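Local coordinates for conserved exported protein (Bacteroides fragilis, PDB 3CLW), which probably hydrolyses O-glycosidic bonds as a family 30 glycoside hydrolase, although its own substrate is not known, at residues Cys273-Asp278 and Trp309-Cys314; Ile19-Ala24 and Ala351-Trp356; Ala82-Asn87 and Ala140-Thr145. All blocks are in the same frame, centred on the assembly; numbering follows the deposited sequence.

Interaction 1 (Cys273-Asp278 and Trp309-Cys314); sequences CVAAHD and WASEYC
The carbonyl oxygen of A276 is gripped by two groups of 309-314. S311 N donates a hydrogen bond to A276 O over 3.0 Å, from well above the carbonyl plane, and the CA-H of A310 points at the same oxygen. The strands run parallel, A275 bridging W309 and A276 bridging A310. W309 N donates to V274 O at 2.9 Å, and A276 N donates to W309 O at 3.1 Å. Further along, D278 N is hydrogen-bonded to E312 O.

The side chains follow this pairing. With chi1 of C273 at -179°, SG points opposite the backbone N and comes over a face of W309, 3.6 Å from the centroid of its five-membered ring. The indole NE1 of W309 is hydrogen-bonded to D20. Further along, the H277 imidazole is set from two directions. E312 CB lies over one face, while S311 OG comes in at the edge, in the ring plane, 3.1 Å from H277 CD2. H277 NE2 and S311 OG are both hydrogen-bonded to E231, and H277 ND1 to E186, so the ring rotation is fixed. E312 OE1 passes 3.3 Å from H277 CE1, with carboxylate and ring planes 36° apart; E312 OE2 is hydrogen-bonded to Y279. D278 CB rests against Y313 CD1, and R292 forms a salt bridge with D278.

These are neighbouring strands of a TIM barrel. E312 and E186, at the C-terminal ends of their strands, are placed consistently with the two catalytic glutamates of clan GH-A glycosidases.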
loop_
_atom_site.group_PDB
_atom_site.type_symbol
_atom_site.label_atom_id
_atom_site.label_comp_id
_atom_site.label_asym_id
_atom_site.label_seq_id
_atom_site.Cartn_x
_atom_site.Cartn_y
_atom_site.Cartn_z
ATOM N N CYS A 273 -4.963 14.019 2.605
ATOM C CA CYS A 273 -4.880 12.842 1.746
ATOM C C CYS A 273 -5.990 11.898 2.176
ATOM O O CYS A 273 -6.269 11.738 3.367
ATOM C CB CYS A 273 -3.518 12.140 1.924
ATOM S SG CYS A 273 -3.249 10.687 0.897
ATOM N N VAL A 274 -6.636 11.285 1.197
ATOM C CA VAL A 274 -7.652 10.252 1.427
ATOM C C VAL A 274 -7.019 8.884 1.090
ATOM O O VAL A 274 -6.410 8.726 0.030
ATOM C CB VAL A 274 -8.865 10.509 0.508
ATOM C CG1 VAL A 274 -9.919 9.399 0.609
ATOM C CG2 VAL A 274 -9.475 11.862 0.780
ATOM N N ALA A 275 -7.163 7.917 1.990
ATOM C CA ALA A 275 -6.682 6.550 1.760
ATOM C C ALA A 275 -7.811 5.575 1.538
ATOM O O ALA A 275 -8.723 5.475 2.362
ATOM C CB ALA A 275 -5.793 6.054 2.945
ATOM N N ALA A 276 -7.739 4.847 0.432
ATOM C CA ALA A 276 -8.660 3.740 0.187
ATOM C C ALA A 276 -7.926 2.565 -0.450
ATOM O O ALA A 276 -6.842 2.727 -1.017
ATOM C CB ALA A 276 -9.837 4.180 -0.699
ATOM N N HIS A 277 -8.543 1.391 -0.354
ATOM C CA HIS A 277 -7.986 0.141 -0.877
ATOM C C HIS A 277 -8.532 -0.181 -2.251
ATOM O O HIS A 277 -9.659 0.200 -2.585
ATOM C CB HIS A 277 -8.271 -0.988 0.118
ATOM C CG HIS A 277 -7.758 -0.697 1.496
ATOM N ND1 HIS A 277 -8.041 -1.485 2.588
ATOM C CD2 HIS A 277 -7.017 0.335 1.962
ATOM C CE1 HIS A 277 -7.473 -0.969 3.664
ATOM N NE2 HIS A 277 -6.817 0.116 3.304
ATOM N N ASP A 278 -7.711 -0.858 -3.045
ATOM C CA ASP A 278 -8.026 -1.254 -4.429
ATOM C C ASP A 278 -8.992 -2.431 -4.558
ATOM O O ASP A 278 -9.448 -2.739 -5.658
ATOM C CB ASP A 278 -6.741 -1.646 -5.137
ATOM C CG ASP A 278 -5.871 -0.465 -5.438
ATOM O OD1 ASP A 278 -6.287 0.400 -6.242
ATOM O OD2 ASP A 278 -4.755 -0.418 -4.886
ATOM N N TRP A 309 -4.087 8.234 -1.678
ATOM C CA TRP A 309 -3.200 7.070 -1.474
ATOM C C TRP A 309 -4.013 5.791 -1.649
ATOM O O TRP A 309 -5.084 5.603 -1.017
ATOM C CB TRP A 309 -2.592 7.056 -0.067
ATOM C CG TRP A 309 -1.341 7.884 0.154
ATOM C CD1 TRP A 309 -0.883 8.934 -0.623
ATOM C CD2 TRP A 309 -0.408 7.760 1.247
ATOM N NE1 TRP A 309 0.277 9.441 -0.086
ATOM C CE2 TRP A 309 0.590 8.743 1.059
ATOM C CE3 TRP A 309 -0.311 6.891 2.367
ATOM C CZ2 TRP A 309 1.653 8.904 1.939
ATOM C CZ3 TRP A 309 0.756 7.067 3.254
ATOM C CH2 TRP A 309 1.724 8.057 3.025
ATOM N N ALA A 310 -3.535 4.915 -2.528
ATOM C CA ALA A 310 -4.056 3.548 -2.582
ATOM C C ALA A 310 -3.267 2.798 -1.486
ATOM O O ALA A 310 -2.036 2.668 -1.551
ATOM C CB ALA A 310 -3.890 2.948 -3.997
ATOM N N SER A 311 -3.946 2.401 -0.419
ATOM C CA SER A 311 -3.210 2.068 0.803
ATOM C C SER A 311 -3.253 0.597 1.220
ATOM O O SER A 311 -2.717 0.234 2.271
ATOM C CB SER A 311 -3.684 2.942 1.961
ATOM O OG SER A 311 -5.097 2.774 2.128
ATOM N N GLU A 312 -3.896 -0.244 0.417
ATOM C CA GLU A 312 -3.879 -1.694 0.646
ATOM C C GLU A 312 -4.410 -2.427 -0.547
ATOM O O GLU A 312 -5.438 -2.076 -1.079
ATOM C CB GLU A 312 -4.687 -2.100 1.880
ATOM C CG GLU A 312 -4.341 -3.510 2.390
ATOM C CD GLU A 312 -5.324 -4.048 3.400
ATOM O OE1 GLU A 312 -5.503 -3.459 4.485
ATOM O OE2 GLU A 312 -5.921 -5.095 3.112
ATOM N N TYR A 313 -3.683 -3.457 -0.970
ATOM C CA TYR A 313 -4.176 -4.419 -1.946
ATOM C C TYR A 313 -3.442 -5.758 -1.842
ATOM O O TYR A 313 -2.261 -5.803 -1.507
ATOM C CB TYR A 313 -4.025 -3.897 -3.381
ATOM C CG TYR A 313 -4.593 -4.868 -4.393
ATOM C CD1 TYR A 313 -5.988 -5.101 -4.462
ATOM C CD2 TYR A 313 -3.742 -5.620 -5.231
ATOM C CE1 TYR A 313 -6.513 -6.008 -5.360
ATOM C CE2 TYR A 313 -4.248 -6.525 -6.133
ATOM C CZ TYR A 313 -5.627 -6.724 -6.200
ATOM O OH TYR A 313 -6.127 -7.635 -7.108
ATOM N N CYS A 314 -4.155 -6.837 -2.154
ATOM C CA CYS A 314 -3.550 -8.136 -2.515
ATOM C C CYS A 314 -4.554 -8.881 -3.405
ATOM O O CYS A 314 -5.737 -8.506 -3.443
ATOM C CB CYS A 314 -3.185 -8.957 -1.278
ATOM S SG CYS A 314 -4.576 -9.485 -0.296
#

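Interaction 2 (Ile19-Ala24 and Ala351-Trp356); sequences IDNFSA and ASAWQW
N21 and Q355 meet on one face of two adjacent parallel strands that close the TIM barrel, two residues out of register. Their amide planes are 33° apart. Q355 NE2 donates to N21 OD1 over 3.1 Å, fairly straight (162° at the hydrogen), with the acceptor in the Q355 amide plane. N21 CG sits between its backbone N and carbonyl carbon (chi1 60°), which brings OD1 across to the glutamine. Q355 OE1 is hydrogen-bonded to R69, so both ends of this amide are held. S23 packs beside the same glutamine, its CB 3.4 Å from Q355 NE2, while its OG is hydrogen-bonded to N67.

The other face of the sheet carries F22 and W354. Their side chains cross at about a right angle, and F22 CD1 touches W354 CB at 3.9 Å. W354 then leans onto W356, its CZ3 over a face of that indole, offset toward the rim. W356 CB meets A24 CB at 3.6 Å, and W356 NE1 is hydrogen-bonded to T396.

Backbone hydrogen bonds link W356 N to S23 O, S23 N to W354 O and, weakly, W354 N to N21 O. At the start, D20 N donates to S352 O at 2.6 Å.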
loop_
_atom_site.group_PDB
_atom_site.type_symbol
_atom_site.label_atom_id
_atom_site.label_comp_id
_atom_site.label_asym_id
_atom_site.label_seq_id
_atom_site.Cartn_x
_atom_site.Cartn_y
_atom_site.Cartn_z
ATOM N N ILE A 19 4.963 12.254 -5.925
ATOM C CA ILE A 19 5.025 10.878 -5.388
ATOM C C ILE A 19 5.496 10.885 -3.934
ATOM O O ILE A 19 6.521 11.490 -3.607
ATOM C CB ILE A 19 5.955 9.945 -6.204
ATOM C CG1 ILE A 19 5.619 9.953 -7.707
ATOM C CG2 ILE A 19 5.928 8.512 -5.646
ATOM C CD1 ILE A 19 4.268 9.298 -8.043
ATOM N N ASP A 20 4.729 10.235 -3.064
ATOM C CA ASP A 20 5.116 10.050 -1.667
ATOM C C ASP A 20 5.943 8.762 -1.501
ATOM O O ASP A 20 7.058 8.816 -1.030
ATOM C CB ASP A 20 3.876 10.002 -0.761
ATOM C CG ASP A 20 3.121 11.343 -0.706
ATOM O OD1 ASP A 20 3.758 12.393 -0.895
ATOM O OD2 ASP A 20 1.899 11.336 -0.471
ATOM N N ASN A 21 5.383 7.608 -1.870
ATOM C CA ASN A 21 6.064 6.309 -1.626
ATOM C C ASN A 21 5.406 5.167 -2.354
ATOM O O ASN A 21 4.337 5.321 -2.940
ATOM C CB ASN A 21 6.075 5.959 -0.127
ATOM C CG ASN A 21 4.656 5.831 0.477
ATOM O OD1 ASN A 21 3.964 4.822 0.282
ATOM N ND2 ASN A 21 4.232 6.849 1.232
ATOM N N PHE A 22 6.066 4.018 -2.285
ATOM C CA PHE A 22 5.459 2.731 -2.528
ATOM C C PHE A 22 5.736 1.961 -1.250
ATOM O O PHE A 22 6.788 2.114 -0.627
ATOM C CB PHE A 22 6.100 2.064 -3.751
ATOM C CG PHE A 22 5.729 2.740 -5.068
ATOM C CD1 PHE A 22 4.649 2.269 -5.828
ATOM C CD2 PHE A 22 6.426 3.859 -5.505
ATOM C CE1 PHE A 22 4.287 2.904 -7.008
ATOM C CE2 PHE A 22 6.073 4.500 -6.671
ATOM C CZ PHE A 22 4.999 4.028 -7.429
ATOM N N SER A 23 4.781 1.145 -0.848
ATOM C CA SER A 23 4.804 0.615 0.468
ATOM C C SER A 23 4.305 -0.821 0.501
ATOM O O SER A 23 3.830 -1.335 -0.498
ATOM C CB SER A 23 3.960 1.497 1.369
ATOM O OG SER A 23 4.183 1.171 2.730
ATOM N N ALA A 24 4.459 -1.461 1.658
ATOM C CA ALA A 24 3.794 -2.723 1.949
ATOM C C ALA A 24 3.652 -2.820 3.456
ATOM O O ALA A 24 4.110 -1.947 4.181
ATOM C CB ALA A 24 4.587 -3.924 1.390
ATOM N N ALA A 351 -2.796 8.984 -7.722
ATOM C CA ALA A 351 -2.430 8.602 -6.368
ATOM C C ALA A 351 -1.031 9.074 -6.072
ATOM O O ALA A 351 -0.160 8.947 -6.925
ATOM C CB ALA A 351 -2.525 7.098 -6.202
ATOM N N SER A 352 -0.787 9.584 -4.862
ATOM C CA SER A 352 0.600 9.869 -4.461
ATOM C C SER A 352 1.377 8.703 -3.853
ATOM O O SER A 352 2.576 8.829 -3.592
ATOM C CB SER A 352 0.686 11.102 -3.536
ATOM O OG SER A 352 0.484 12.304 -4.282
ATOM N N ALA A 353 0.693 7.595 -3.571
ATOM C CA ALA A 353 1.318 6.395 -2.999
ATOM C C ALA A 353 0.521 5.197 -3.451
ATOM O O ALA A 353 -0.691 5.325 -3.672
ATOM C CB ALA A 353 1.353 6.436 -1.494
ATOM N N TRP A 354 1.199 4.049 -3.586
ATOM C CA TRP A 354 0.554 2.746 -3.833
ATOM C C TRP A 354 1.127 1.741 -2.831
ATOM O O TRP A 354 2.347 1.603 -2.730
ATOM C CB TRP A 354 0.762 2.273 -5.286
ATOM C CG TRP A 354 -0.209 1.208 -5.632
ATOM C CD1 TRP A 354 -1.454 1.376 -6.188
ATOM C CD2 TRP A 354 -0.066 -0.205 -5.384
ATOM N NE1 TRP A 354 -2.075 0.158 -6.318
ATOM C CE2 TRP A 354 -1.256 -0.826 -5.816
ATOM C CE3 TRP A 354 0.952 -1.001 -4.818
ATOM C CZ2 TRP A 354 -1.455 -2.218 -5.730
ATOM C CZ3 TRP A 354 0.751 -2.372 -4.716
ATOM C CH2 TRP A 354 -0.445 -2.967 -5.186
ATOM N N GLN A 355 0.261 1.062 -2.078
ATOM C CA GLN A 355 0.723 0.238 -0.952
ATOM C C GLN A 355 0.134 -1.174 -0.975
ATOM O O GLN A 355 -1.087 -1.356 -1.084
ATOM C CB GLN A 355 0.420 0.929 0.382
ATOM C CG GLN A 355 0.656 2.466 0.345
ATOM C CD GLN A 355 0.622 3.106 1.699
ATOM O OE1 GLN A 355 -0.349 2.934 2.436
ATOM N NE2 GLN A 355 1.673 3.852 2.048
ATOM N N TRP A 356 1.018 -2.161 -0.928
ATOM C CA TRP A 356 0.621 -3.561 -0.751
ATOM C C TRP A 356 0.022 -3.797 0.625
ATOM O O TRP A 356 0.293 -3.045 1.555
ATOM C CB TRP A 356 1.861 -4.493 -0.883
ATOM C CG TRP A 356 2.234 -4.761 -2.262
ATOM C CD1 TRP A 356 3.259 -4.185 -2.974
ATOM C CD2 TRP A 356 1.601 -5.687 -3.147
ATOM N NE1 TRP A 356 3.303 -4.713 -4.244
ATOM C CE2 TRP A 356 2.295 -5.632 -4.378
ATOM C CE3 TRP A 356 0.503 -6.562 -3.021
ATOM C CZ2 TRP A 356 1.923 -6.406 -5.478
ATOM C CZ3 TRP A 356 0.133 -7.330 -4.114
ATOM C CH2 TRP A 356 0.846 -7.263 -5.320
#

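Interaction 3 (Ala82-Asn87 and Ala140-Thr145); sequences AKEVDN and ASTVST
E84 reaches across to S141 and T142, joining two loops that follow the second and third strands of the TIM barrel. S141 begins an ST turn, and K83 is the centre of an inverse gamma turn. The E84 carboxylate accepts hydrogen bonds from both the backbone N and the hydroxyl of T142. T142 N donates to E84 OE2 over 3.0 Å, nearly straight at 168°, but from above the carboxylate plane. T142 OG1 donates to E84 OE1 at a modelled 2.5 Å, a length that is doubtful. The E84 chain bends at chi2 (-73°), which turns the carboxylate back over its own backbone. V85 N can then donate to E84 OE1 through the anti lone pair. N79 is also hydrogen-bonded to E84 OE2.

S141 OG gives its proton to K83 O over 2.9 Å and accepts V143 N, the bond that defines the ST turn. One hydroxyl ties the two turns together. V143 CG2 packs on the E84-V85 peptide, 3.5 Å from V85 N.

Outside this shell, S141 N donates to T137 OG1, and R91 NE to V85 O. A water also bridges the loops, donating to V143 O at 2.7 Å and to K83 O at 2.9 Å.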
loop_
_atom_site.group_PDB
_atom_site.type_symbol
_atom_site.label_atom_id
_atom_site.label_comp_id
_atom_site.label_asym_id
_atom_site.label_seq_id
_atom_site.Cartn_x
_atom_site.Cartn_y
_atom_site.Cartn_z
ATOM N N ALA A 82 -9.897 -15.202 25.671
ATOM C CA ALA A 82 -11.210 -14.597 25.486
ATOM C C ALA A 82 -11.790 -15.063 24.158
ATOM O O ALA A 82 -11.195 -15.931 23.516
ATOM C CB ALA A 82 -11.093 -13.045 25.514
ATOM N N LYS A 83 -12.917 -14.484 23.728
ATOM C CA LYS A 83 -13.443 -14.737 22.373
ATOM C C LYS A 83 -12.675 -13.852 21.391
ATOM O O LYS A 83 -13.144 -12.784 20.995
ATOM C CB LYS A 83 -14.957 -14.481 22.264
ATOM C CG LYS A 83 -15.766 -15.141 23.386
ATOM C CD LYS A 83 -17.289 -15.225 23.141
ATOM C CE LYS A 83 -17.891 -16.221 24.192
ATOM N NZ LYS A 83 -19.421 -16.286 24.201
ATOM N N GLU A 84 -11.474 -14.300 21.037
ATOM C CA GLU A 84 -10.504 -13.464 20.320
ATOM C C GLU A 84 -10.177 -14.004 18.930
ATOM O O GLU A 84 -10.805 -14.959 18.465
ATOM C CB GLU A 84 -9.225 -13.350 21.151
ATOM C CG GLU A 84 -9.198 -12.158 22.099
ATOM C CD GLU A 84 -9.003 -10.803 21.369
ATOM O OE1 GLU A 84 -8.967 -10.771 20.124
ATOM O OE2 GLU A 84 -8.901 -9.761 22.044
ATOM N N VAL A 85 -9.205 -13.380 18.263
ATOM C CA VAL A 85 -8.646 -13.902 17.012
ATOM C C VAL A 85 -8.386 -15.401 17.179
ATOM O O VAL A 85 -7.787 -15.844 18.182
ATOM C CB VAL A 85 -7.332 -13.149 16.638
ATOM C CG1 VAL A 85 -6.697 -13.696 15.348
ATOM C CG2 VAL A 85 -7.613 -11.643 16.507
ATOM N N ASP A 86 -8.851 -16.177 16.204
ATOM C CA ASP A 86 -8.942 -17.640 16.356
ATOM C C ASP A 86 -7.711 -18.440 15.897
ATOM O O ASP A 86 -7.758 -19.668 15.824
ATOM C CB ASP A 86 -10.235 -18.179 15.702
ATOM C CG ASP A 86 -10.275 -17.987 14.189
ATOM O OD1 ASP A 86 -9.231 -17.792 13.535
ATOM O OD2 ASP A 86 -11.387 -18.036 13.627
ATOM N N ASN A 87 -6.609 -17.755 15.604
ATOM C CA ASN A 87 -5.424 -18.425 15.109
ATOM C C ASN A 87 -4.174 -17.671 15.557
ATOM O O ASN A 87 -4.229 -16.472 15.930
ATOM C CB ASN A 87 -5.478 -18.512 13.580
ATOM C CG ASN A 87 -5.396 -17.162 12.935
ATOM O OD1 ASN A 87 -4.303 -16.630 12.757
ATOM N ND2 ASN A 87 -6.556 -16.577 12.593
ATOM N N ALA A 140 -14.757 -6.179 24.944
ATOM C CA ALA A 140 -13.580 -6.665 25.686
ATOM C C ALA A 140 -12.663 -7.587 24.836
ATOM O O ALA A 140 -12.042 -8.533 25.350
ATOM C CB ALA A 140 -13.987 -7.339 26.990
ATOM N N SER A 141 -12.579 -7.292 23.545
ATOM C CA SER A 141 -11.858 -8.122 22.620
ATOM C C SER A 141 -11.586 -7.323 21.335
ATOM O O SER A 141 -12.275 -6.357 21.022
ATOM C CB SER A 141 -12.659 -9.385 22.327
ATOM O OG SER A 141 -12.119 -10.074 21.226
ATOM N N THR A 142 -10.535 -7.712 20.615
ATOM C CA THR A 142 -10.263 -7.117 19.304
ATOM C C THR A 142 -11.269 -7.656 18.269
ATOM O O THR A 142 -11.411 -7.104 17.166
ATOM C CB THR A 142 -8.836 -7.423 18.855
ATOM O OG1 THR A 142 -8.729 -8.820 18.584
ATOM C CG2 THR A 142 -7.819 -7.065 19.939
ATOM N N VAL A 143 -11.960 -8.748 18.620
ATOM C CA VAL A 143 -13.111 -9.180 17.829
ATOM C C VAL A 143 -14.394 -8.531 18.381
ATOM O O VAL A 143 -14.848 -8.828 19.497
ATOM C CB VAL A 143 -13.197 -10.725 17.693
ATOM C CG1 VAL A 143 -14.310 -11.119 16.698
ATOM C CG2 VAL A 143 -11.816 -11.310 17.237
ATOM N N SER A 144 -14.937 -7.610 17.584
ATOM C CA SER A 144 -16.131 -6.853 17.930
ATOM C C SER A 144 -17.341 -7.795 17.900
ATOM O O SER A 144 -17.252 -8.892 17.359
ATOM C CB SER A 144 -16.321 -5.714 16.954
ATOM O OG SER A 144 -16.362 -6.246 15.652
ATOM N N THR A 145 -18.459 -7.371 18.482
ATOM C CA THR A 145 -19.640 -8.230 18.526
ATOM C C THR A 145 -20.917 -7.558 17.995
ATOM O O THR A 145 -22.016 -8.020 18.280
ATOM C CB THR A 145 -19.875 -8.819 19.944
ATOM O OG1 THR A 145 -19.927 -7.762 20.897
ATOM C CG2 THR A 145 -18.770 -9.753 20.339
HETATM O O HOH W 1 -15.540 -11.067 20.881
#

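Overall arrangement
The chain enters the barrel at 19-24. The strand at 68-71 follows, and its loop carries 82-87. That loop meets 140-145, so interaction 3 closes a loop of 52 residues that contains helix 108-119 and strand 125-128. Interaction 1 comes later, in series with it. It closes the beta-alpha-beta unit of strand 270-276, helix 285-300 and strand 307-310. Interaction 2 then pairs 351-356 with the first strand, so both other loops nest inside its long one; none cross. Interactions 1 and 2 touch, since strands 307-310 and 353-356 are neighbours. Interaction 3 lies apart, its centre about 26 Å from that of interaction 1 and about 31 Å from that of interaction 2.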